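Local atomic coordinates of dextranase (Pseudarthrobacter oxydans, PDB entry 6NZS), a protein that hydrolyses internal alpha-1,6-glucosidic linkages of dextran, as an endo-acting glycoside hydrolase of family 49. Residues A[116-120]-A[481-485]; A[320-326]-A[346-352]; A[403-409]-A[432-438]. One frame throughout, in Å; residues are numbered along the deposited sequence.

Contact 1: A[116-120]-A[481-485]; sequences IRPSS and VEGMT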
loop_
_atom_site.group_PDB
_atom_site.type_symbol
_atom_site.label_atom_id
_atom_site.label_comp_id
_atom_site.label_asym_id
_atom_site.label_seq_id
_atom_site.Cartn_x
_atom_site.Cartn_y
_atom_site.Cartn_z
ATOM N N ILE A 116 -10.853 15.895 0.277
ATOM C CA ILE A 116 -10.546 14.708 -0.515
ATOM C C ILE A 116 -9.040 14.642 -0.703
ATOM O O ILE A 116 -8.407 15.646 -1.052
ATOM C CB ILE A 116 -11.251 14.762 -1.882
ATOM C CG1 ILE A 116 -12.770 14.750 -1.698
ATOM C CG2 ILE A 116 -10.798 13.604 -2.783
ATOM C CD1 ILE A 116 -13.544 15.180 -2.921
ATOM N N ARG A 117 -8.458 13.471 -0.460
ATOM C CA ARG A 117 -7.054 13.247 -0.781
ATOM C C ARG A 117 -6.980 11.983 -1.626
ATOM O O ARG A 117 -7.569 10.958 -1.245
ATOM C CB ARG A 117 -6.181 13.098 0.468
ATOM C CG ARG A 117 -6.032 14.392 1.272
ATOM C CD ARG A 117 -4.745 14.343 2.139
ATOM N NE ARG A 117 -4.491 15.602 2.854
ATOM C CZ ARG A 117 -3.449 15.850 3.656
ATOM N NH1 ARG A 117 -2.498 14.940 3.895
ATOM N NH2 ARG A 117 -3.358 17.042 4.233
ATOM N N PRO A 118 -6.273 11.993 -2.771
ATOM C CA PRO A 118 -5.451 13.063 -3.358
ATOM C C PRO A 118 -6.185 14.402 -3.560
ATOM O O PRO A 118 -7.279 14.446 -4.114
ATOM C CB PRO A 118 -5.025 12.471 -4.707
ATOM C CG PRO A 118 -4.965 10.995 -4.464
ATOM C CD PRO A 118 -6.154 10.738 -3.533
ATOM N N SER A 119 -5.562 15.479 -3.075
ATOM C CA SER A 119 -6.107 16.823 -3.236
ATOM C C SER A 119 -6.191 17.236 -4.697
ATOM O O SER A 119 -6.983 18.128 -5.032
ATOM C CB SER A 119 -5.238 17.822 -2.472
ATOM O OG SER A 119 -5.269 17.528 -1.090
ATOM N N SER A 120 -5.402 16.605 -5.570
ATOM C CA SER A 120 -5.483 16.884 -6.996
ATOM C C SER A 120 -6.821 16.466 -7.593
ATOM O O SER A 120 -7.140 16.907 -8.702
ATOM C CB SER A 120 -4.329 16.190 -7.727
ATOM O OG SER A 120 -4.410 14.777 -7.592
ATOM N N VAL A 481 3.503 14.388 -2.079
ATOM C CA VAL A 481 3.481 14.019 -0.666
ATOM C C VAL A 481 2.689 15.088 0.069
ATOM O O VAL A 481 3.096 16.257 0.129
ATOM C CB VAL A 481 4.894 13.879 -0.091
ATOM C CG1 VAL A 481 4.831 13.439 1.367
ATOM C CG2 VAL A 481 5.703 12.884 -0.928
ATOM N N GLU A 482 1.539 14.698 0.598
ATOM C CA GLU A 482 0.614 15.656 1.199
ATOM C C GLU A 482 0.819 15.733 2.707
ATOM O O GLU A 482 1.115 14.727 3.359
ATOM C CB GLU A 482 -0.832 15.273 0.874
ATOM C CG GLU A 482 -1.087 15.178 -0.637
ATOM C CD GLU A 482 -2.518 15.483 -1.023
ATOM O OE1 GLU A 482 -3.166 16.331 -0.372
ATOM O OE2 GLU A 482 -2.996 14.884 -2.000
ATOM N N GLY A 483 0.656 16.939 3.257
ATOM C CA GLY A 483 0.964 17.134 4.666
ATOM C C GLY A 483 2.463 17.040 4.945
ATOM O O GLY A 483 3.312 17.193 4.060
ATOM N N MET A 484 2.787 16.773 6.210
ATOM C CA MET A 484 4.171 16.727 6.666
ATOM C C MET A 484 4.785 15.347 6.470
ATOM O O MET A 484 4.110 14.325 6.596
ATOM C CB MET A 484 4.237 17.051 8.160
ATOM C CG MET A 484 3.757 18.434 8.520
ATOM S SD MET A 484 3.844 18.738 10.303
ATOM C CE MET A 484 2.571 17.658 10.912
ATOM N N THR A 485 6.084 15.322 6.164
ATOM C CA THR A 485 6.839 14.069 6.157
ATOM C C THR A 485 8.203 14.308 6.788
ATOM O O THR A 485 8.540 15.428 7.194
ATOM C CB THR A 485 6.937 13.428 4.763
ATOM O OG1 THR A 485 7.343 12.063 4.902
ATOM C CG2 THR A 485 7.944 14.156 3.872
HETATM O O HOH W 1 -2.724 15.576 -4.641
#
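Glu482 reaches across to Ser119 and Arg117, and its carboxylate carries most of the contact. Hydrogen bonding comes first. Both oxygens of Glu482 are engaged by Ser119, each on its syn lone pair: the backbone N of Ser119 donates to OE2 of Glu482 at 2.8 Å with an N-H...O angle of 167°, and OG of Ser119 donates to OE1 of Glu482 at 2.5 Å. The hydroxyl gets there because Ser119 OG stands anti to its own carbonyl carbon (chi1 -63°), on the same side as the backbone N. This two-point grip would be expected to fix the rotation of the carboxylate. A water donates to OE2 of Glu482 at 2.7 Å, the third donor to the carboxylate, and accepts from the backbone N of Ser120, carrying the network one residue further along the loop.

The electrostatic part is looser. NE of Arg117 lies 3.6 Å from OE1 of Glu482, but the oxygen sits off the guanidinium plane, where none of its N-H groups is aimed; charge alone acts here. The directed bond of Arg117 goes instead from NH1 to the carbonyl O of Ile434.

Van der Waals contact completes the set. The extended arginine and the glutamate run antiparallel alongside one another, their flat ends inclined by 27°, which puts CB of Glu482 over one guanidinium face, 3.5 Å from NH1 of Arg117. Pro118, which follows a cis peptide bond, brings its CA to 3.3 Å from OE2 of Glu482.

Such a contact is an interdomain interface: the end of strand 114-117 in the N-terminal Ig-like domain meets the parallel beta-helix of the glycosyl hydrolase family 49 fold at Glu482, just before the chain bends at Gly483.

Contact 2: A[320-326]-A[346-352]; sequences SADAEQK and GNEQTFH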
loop_
_atom_site.group_PDB
_atom_site.type_symbol
_atom_site.label_atom_id
_atom_site.label_comp_id
_atom_site.label_asym_id
_atom_site.label_seq_id
_atom_site.Cartn_x
_atom_site.Cartn_y
_atom_site.Cartn_z
ATOM N N SER A 320 7.419 -19.567 -9.596
ATOM C CA SER A 320 7.755 -19.282 -10.986
ATOM C C SER A 320 8.711 -20.353 -11.502
ATOM O O SER A 320 9.804 -20.530 -10.950
ATOM C CB SER A 320 8.399 -17.900 -11.127
ATOM O OG SER A 320 8.778 -17.658 -12.479
ATOM N N ALA A 321 8.295 -21.051 -12.558
ATOM C CA ALA A 321 9.162 -21.991 -13.248
ATOM C C ALA A 321 10.112 -21.225 -14.159
ATOM O O ALA A 321 9.977 -20.019 -14.366
ATOM C CB ALA A 321 8.323 -22.958 -14.083
ATOM N N ASP A 322 11.102 -21.932 -14.710
ATOM C CA ASP A 322 11.956 -21.288 -15.702
ATOM C C ASP A 322 11.142 -20.793 -16.892
ATOM O O ASP A 322 11.448 -19.740 -17.465
ATOM C CB ASP A 322 13.053 -22.249 -16.164
ATOM C CG ASP A 322 14.229 -22.282 -15.218
ATOM O OD1 ASP A 322 14.416 -21.312 -14.453
ATOM O OD2 ASP A 322 14.975 -23.282 -15.237
ATOM N N ALA A 323 10.099 -21.532 -17.272
ATOM C CA ALA A 323 9.260 -21.135 -18.394
ATOM C C ALA A 323 8.611 -19.779 -18.132
ATOM O O ALA A 323 8.351 -19.398 -16.983
ATOM C CB ALA A 323 8.163 -22.178 -18.632
ATOM N N GLU A 324 8.365 -19.050 -19.219
ATOM C CA GLU A 324 7.696 -17.757 -19.147
ATOM C C GLU A 324 6.264 -17.938 -18.662
ATOM O O GLU A 324 5.527 -18.793 -19.164
ATOM C CB GLU A 324 7.694 -17.101 -20.528
ATOM C CG GLU A 324 6.877 -15.815 -20.621
ATOM C CD GLU A 324 6.789 -15.274 -22.041
ATOM O OE1 GLU A 324 5.690 -15.319 -22.632
ATOM O OE2 GLU A 324 7.821 -14.802 -22.567
ATOM N N GLN A 325 5.857 -17.111 -17.696
ATOM C CA GLN A 325 4.533 -17.210 -17.104
ATOM C C GLN A 325 3.993 -15.806 -16.887
ATOM O O GLN A 325 4.750 -14.835 -16.828
ATOM C CB GLN A 325 4.581 -17.934 -15.757
ATOM C CG GLN A 325 4.989 -19.405 -15.839
ATOM C CD GLN A 325 5.394 -19.955 -14.490
ATOM O OE1 GLN A 325 6.439 -19.600 -13.947
ATOM N NE2 GLN A 325 4.546 -20.807 -13.919
ATOM N N LYS A 326 2.675 -15.715 -16.751
ATOM C CA LYS A 326 2.007 -14.444 -16.515
ATOM C C LYS A 326 1.027 -14.585 -15.364
ATOM O O LYS A 326 0.461 -15.657 -15.136
ATOM C CB LYS A 326 1.244 -13.985 -17.754
ATOM C CG LYS A 326 2.136 -13.745 -18.965
ATOM C CD LYS A 326 1.302 -13.470 -20.204
ATOM C CE LYS A 326 1.226 -11.990 -20.501
ATOM N NZ LYS A 326 1.411 -11.712 -21.953
ATOM N N GLY A 346 11.230 -18.657 -7.137
ATOM C CA GLY A 346 11.572 -19.390 -8.337
ATOM C C GLY A 346 12.377 -18.520 -9.287
ATOM O O GLY A 346 13.271 -17.776 -8.867
ATOM N N ASN A 347 12.056 -18.614 -10.568
ATOM C CA ASN A 347 12.719 -17.770 -11.555
ATOM C C ASN A 347 12.064 -16.396 -11.512
ATOM O O ASN A 347 10.980 -16.191 -12.063
ATOM C CB ASN A 347 12.655 -18.385 -12.947
ATOM C CG ASN A 347 13.546 -17.656 -13.931
ATOM O OD1 ASN A 347 13.656 -16.428 -13.893
ATOM N ND2 ASN A 347 14.201 -18.407 -14.810
ATOM N N GLU A 348 12.748 -15.443 -10.878
ATOM C CA GLU A 348 12.215 -14.093 -10.730
ATOM C C GLU A 348 12.232 -13.291 -12.025
ATOM O O GLU A 348 11.703 -12.171 -12.043
ATOM C CB GLU A 348 12.970 -13.364 -9.615
ATOM C CG GLU A 348 12.880 -14.089 -8.274
ATOM C CD GLU A 348 13.560 -13.350 -7.127
ATOM O OE1 GLU A 348 14.227 -12.324 -7.373
ATOM O OE2 GLU A 348 13.432 -13.809 -5.972
ATOM N N GLN A 349 12.797 -13.822 -13.107
ATOM C CA GLN A 349 12.841 -13.115 -14.377
ATOM C C GLN A 349 11.797 -13.599 -15.378
ATOM O O GLN A 349 11.698 -13.026 -16.465
ATOM C CB GLN A 349 14.245 -13.210 -14.993
ATOM C CG GLN A 349 15.321 -12.488 -14.190
ATOM C CD GLN A 349 16.615 -12.314 -14.975
ATOM O OE1 GLN A 349 16.599 -12.146 -16.196
ATOM N NE2 GLN A 349 17.743 -12.356 -14.273
ATOM N N THR A 350 11.004 -14.618 -15.042
ATOM C CA THR A 350 10.050 -15.186 -15.994
ATOM C C THR A 350 8.649 -15.281 -15.402
ATOM O O THR A 350 7.896 -16.214 -15.685
ATOM C CB THR A 350 10.516 -16.545 -16.514
ATOM O OG1 THR A 350 10.582 -17.468 -15.430
ATOM C CG2 THR A 350 11.898 -16.435 -17.170
ATOM N N PHE A 351 8.261 -14.304 -14.584
ATOM C CA PHE A 351 6.937 -14.281 -13.955
ATOM C C PHE A 351 6.385 -12.867 -14.105
ATOM O O PHE A 351 6.609 -11.998 -13.256
ATOM C CB PHE A 351 7.007 -14.716 -12.495
ATOM C CG PHE A 351 5.675 -15.092 -11.924
ATOM C CD1 PHE A 351 5.169 -16.375 -12.088
ATOM C CD2 PHE A 351 4.918 -14.158 -11.227
ATOM C CE1 PHE A 351 3.935 -16.720 -11.573
ATOM C CE2 PHE A 351 3.685 -14.497 -10.705
ATOM C CZ PHE A 351 3.191 -15.776 -10.876
ATOM N N HIS A 352 5.643 -12.637 -15.176
ATOM C CA HIS A 352 5.311 -11.288 -15.615
ATOM C C HIS A 352 3.926 -10.904 -15.126
ATOM O O HIS A 352 2.928 -11.523 -15.512
ATOM C CB HIS A 352 5.433 -11.203 -17.134
ATOM C CG HIS A 352 6.752 -11.706 -17.629
ATOM N ND1 HIS A 352 7.949 -11.132 -17.255
ATOM C CD2 HIS A 352 7.071 -12.760 -18.418
ATOM C CE1 HIS A 352 8.947 -11.799 -17.812
ATOM N NE2 HIS A 352 8.441 -12.791 -18.521
#
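Ser320 and Asn347 share two bonds: Asn347 N donates to Ser320 O at 3.0 Å, and Ser320 OG returns a bond to Asn347 O at 2.7 Å. With its OG opposite the backbone N (chi1 177°), Ser320 points its hydroxyl at the type I turn 347-350. Asn347 ND2 donates to Asp322 OD1 at 2.9 Å, on the anti side and tilted out of a carboxylate plane turned 88° from the amide, while OD1 of Asn347 accepts from Gln349 N in an Asx turn. Thr350 OG1 sits among the carbonyls of the 321-323 loop, nearest Ala321 O at 2.8 Å; each possible bond is weak, and the single proton cannot be assigned among these carbonyls and Ser320 OG. Gln325 OE1 takes the N-H of Ala321 at 2.7 Å and lies at the edge of the Phe351 ring, while NE2 of Gln325 donates to Gln273 O.

Beyond the loop and the turn the parallel strands pair, Gln325 N donating to Thr350 O and His352 N to Gln325 O (2.9 Å, 175°); His352 ND1 bonds to Lys375 O.

Polar side chains thus link beta-helix coils where backbone pairing lapses, using neutral donors and carbonyl acceptors except for the Asp322 carboxylate.

Contact 3: A[403-409]-A[432-438]; sequences TVIWKNE and TVIHNRM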
loop_
_atom_site.group_PDB
_atom_site.type_symbol
_atom_site.label_atom_id
_atom_site.label_comp_id
_atom_site.label_asym_id
_atom_site.label_seq_id
_atom_site.Cartn_x
_atom_site.Cartn_y
_atom_site.Cartn_z
ATOM N N THR A 403 -0.630 5.374 -8.356
ATOM C CA THR A 403 -0.625 4.703 -7.057
ATOM C C THR A 403 -0.937 5.728 -5.980
ATOM O O THR A 403 -0.217 6.726 -5.848
ATOM C CB THR A 403 0.747 4.104 -6.749
ATOM O OG1 THR A 403 1.273 3.411 -7.894
ATOM C CG2 THR A 403 0.654 3.118 -5.596
ATOM N N VAL A 404 -1.983 5.469 -5.199
ATOM C CA VAL A 404 -2.323 6.263 -4.021
ATOM C C VAL A 404 -1.835 5.488 -2.806
ATOM O O VAL A 404 -2.102 4.286 -2.690
ATOM C CB VAL A 404 -3.843 6.487 -3.951
ATOM C CG1 VAL A 404 -4.226 7.178 -2.646
ATOM C CG2 VAL A 404 -4.325 7.307 -5.156
ATOM N N ILE A 405 -1.099 6.158 -1.913
ATOM C CA ILE A 405 -0.433 5.479 -0.803
ATOM C C ILE A 405 -0.778 6.168 0.510
ATOM O O ILE A 405 -0.643 7.390 0.632
ATOM C CB ILE A 405 1.095 5.437 -0.997
ATOM C CG1 ILE A 405 1.441 4.658 -2.278
ATOM C CG2 ILE A 405 1.771 4.833 0.245
ATOM C CD1 ILE A 405 2.927 4.700 -2.643
ATOM N N TRP A 406 -1.227 5.378 1.492
ATOM C CA TRP A 406 -1.383 5.815 2.879
ATOM C C TRP A 406 -0.283 5.093 3.647
ATOM O O TRP A 406 -0.405 3.912 3.976
ATOM C CB TRP A 406 -2.766 5.453 3.420
ATOM C CG TRP A 406 -3.121 6.185 4.699
ATOM C CD1 TRP A 406 -2.352 6.325 5.833
ATOM C CD2 TRP A 406 -4.339 6.887 4.954
ATOM N NE1 TRP A 406 -3.034 7.075 6.768
ATOM C CE2 TRP A 406 -4.252 7.430 6.252
ATOM C CE3 TRP A 406 -5.506 7.103 4.205
ATOM C CZ2 TRP A 406 -5.284 8.193 6.814
ATOM C CZ3 TRP A 406 -6.516 7.856 4.759
ATOM C CH2 TRP A 406 -6.400 8.400 6.045
ATOM N N LYS A 407 0.809 5.790 3.901
ATOM C CA LYS A 407 1.949 5.182 4.559
ATOM C C LYS A 407 1.749 5.250 6.068
ATOM O O LYS A 407 1.217 6.236 6.579
ATOM C CB LYS A 407 3.209 5.945 4.124
ATOM C CG LYS A 407 4.492 5.581 4.846
ATOM C CD LYS A 407 4.972 4.204 4.436
ATOM C CE LYS A 407 5.991 3.683 5.422
ATOM N NZ LYS A 407 6.594 2.400 4.919
ATOM N N ASN A 408 2.141 4.184 6.780
ATOM C CA ASN A 408 2.096 4.219 8.238
ATOM C C ASN A 408 3.450 4.676 8.780
ATOM O O ASN A 408 3.959 5.709 8.336
ATOM C CB ASN A 408 1.590 2.888 8.816
ATOM C CG ASN A 408 0.085 2.695 8.605
ATOM O OD1 ASN A 408 -0.569 3.484 7.921
ATOM N ND2 ASN A 408 -0.472 1.667 9.238
ATOM N N GLU A 409 4.057 3.933 9.709
ATOM C CA GLU A 409 5.210 4.441 10.455
ATOM C C GLU A 409 6.548 3.941 9.938
ATOM O O GLU A 409 7.534 4.696 9.925
ATOM C CB GLU A 409 5.099 4.000 11.918
ATOM C CG GLU A 409 3.937 4.627 12.660
ATOM C CD GLU A 409 2.762 3.690 12.818
ATOM O OE1 GLU A 409 2.808 2.568 12.268
ATOM O OE2 GLU A 409 1.786 4.078 13.492
ATOM N N THR A 432 0.839 9.374 -5.330
ATOM C CA THR A 432 0.425 10.338 -4.319
ATOM C C THR A 432 0.474 9.659 -2.961
ATOM O O THR A 432 -0.296 8.725 -2.702
ATOM C CB THR A 432 -0.967 10.894 -4.592
ATOM O OG1 THR A 432 -1.020 11.418 -5.926
ATOM C CG2 THR A 432 -1.285 12.022 -3.638
ATOM N N VAL A 433 1.362 10.142 -2.096
ATOM C CA VAL A 433 1.445 9.680 -0.719
ATOM C C VAL A 433 0.555 10.621 0.082
ATOM O O VAL A 433 0.964 11.724 0.449
ATOM C CB VAL A 433 2.889 9.687 -0.216
ATOM C CG1 VAL A 433 3.001 9.043 1.168
ATOM C CG2 VAL A 433 3.807 8.950 -1.222
ATOM N N ILE A 434 -0.695 10.203 0.304
ATOM C CA ILE A 434 -1.683 11.111 0.874
ATOM C C ILE A 434 -1.456 11.328 2.363
ATOM O O ILE A 434 -1.836 12.375 2.898
ATOM C CB ILE A 434 -3.134 10.679 0.566
ATOM C CG1 ILE A 434 -3.422 9.247 1.027
ATOM C CG2 ILE A 434 -3.463 10.871 -0.924
ATOM C CD1 ILE A 434 -4.937 8.934 1.053
ATOM N N HIS A 435 -0.873 10.342 3.047
ATOM C CA HIS A 435 -0.541 10.454 4.459
ATOM C C HIS A 435 0.690 9.614 4.721
ATOM O O HIS A 435 0.998 8.683 3.975
ATOM C CB HIS A 435 -1.685 9.940 5.337
ATOM C CG HIS A 435 -2.905 10.797 5.269
ATOM N ND1 HIS A 435 -2.913 12.094 5.733
ATOM C CD2 HIS A 435 -4.141 10.564 4.766
ATOM C CE1 HIS A 435 -4.107 12.625 5.528
ATOM N NE2 HIS A 435 -4.869 11.715 4.945
ATOM N N ASN A 436 1.374 9.938 5.815
ATOM C CA ASN A 436 2.476 9.111 6.283
ATOM C C ASN A 436 2.721 9.443 7.742
ATOM O O ASN A 436 2.468 10.567 8.177
ATOM C CB ASN A 436 3.756 9.349 5.468
ATOM C CG ASN A 436 4.446 10.642 5.843
ATOM O OD1 ASN A 436 5.394 10.644 6.639
ATOM N ND2 ASN A 436 3.966 11.755 5.297
ATOM N N ARG A 437 3.242 8.466 8.487
ATOM C CA ARG A 437 3.590 8.668 9.886
ATOM C C ARG A 437 5.056 8.333 10.125
ATOM O O ARG A 437 5.428 7.799 11.172
ATOM C CB ARG A 437 2.676 7.875 10.823
ATOM C CG ARG A 437 1.252 8.444 10.930
ATOM C CD ARG A 437 0.493 7.879 12.138
ATOM N NE ARG A 437 0.418 6.421 12.116
ATOM C CZ ARG A 437 -0.482 5.714 11.444
ATOM N NH1 ARG A 437 -1.420 6.319 10.721
ATOM N NH2 ARG A 437 -0.443 4.385 11.493
ATOM N N MET A 438 5.910 8.648 9.153
ATOM C CA MET A 438 7.338 8.378 9.294
ATOM C C MET A 438 7.934 9.387 10.272
ATOM O O MET A 438 7.893 10.599 10.034
ATOM C CB MET A 438 8.021 8.425 7.928
ATOM C CG MET A 438 7.503 7.331 6.979
ATOM S SD MET A 438 8.415 7.164 5.418
ATOM C CE MET A 438 8.072 8.751 4.672
HETATM O O HOH W 2 -1.603 9.243 -7.487
HETATM O O HOH W 3 -3.124 4.427 9.352
#
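The indole of Trp406 receives His435 over one face: CD2 of His435 lies 3.3 Å from CZ2 of Trp406, towards the rim of the ring system. The rings are inclined by 43°, so the pair is oblique, while CB of His435 makes a CH-pi contact over the face, 3.6 Å from the centroid of the five-membered ring. The two side chains run side by side in the same direction. The third flat group, the guanidinium of Arg437, has CA of Asn408 over one face; at its edge, in plane, lie OE2 of Glu409 and a water that links NH1 of Arg437 to Asn408 OD1, which also accepts from Asn385 ND2.

These groups decorate neighbouring coils of a right-handed parallel beta-helix, where strands 398-407 and 423-435 pair in parallel, with a one-residue shift in register past Val433. Thr432 N donates to Thr403 O, Ile405 N to Thr432 O, and Ile434 N to Ile405 O at 2.8 Å. Lys407 N then bonds to His435 O, and Arg437 N to Asn408 O.

Apolar contact lies beside the indole. CG1 of Ile434 takes the position between backbone N and carbonyl carbon (chi1 56°), and CD1 of Ile434 thereby comes to 3.7 Å from CE3 of Trp406. On the other face of the pairing, Ile405 meets Val433.

His435 NE2 bonds to Glu149 and ND1 to His179, both in the N-terminal Ig-like domain, and Arg437 NH1 forms a salt bridge with Glu181. Within the contact Arg437 has a second acid: NE of Arg437 donates to OE2 of Glu409 at 3.0 Å, nearly in the guanidinium plane, yet approaches that oxygen from 59° above the carboxylate plane, with a weak bond from NH2 of Arg437 to the same atom.

Along the chain, contact 2 closes before contact 3 opens, and both are nested within the loop closed by contact 1, whose segments are 361 residues apart. Contacts 1 and 3 adjoin, with centres about 9 Å apart: strands 423-435 and 469-482 are neighbours in the solenoid, and Asn436 ND2 of contact 3 bonds to Met484 O of contact 1 at 2.9 Å. Contact 2 lies about 37 Å from contact 1 and 31 Å from contact 3, centre to centre. Contacts 2 and 3 thus join successive coils within the beta-helix, whereas contact 1 docks the N-terminal domain against its flank.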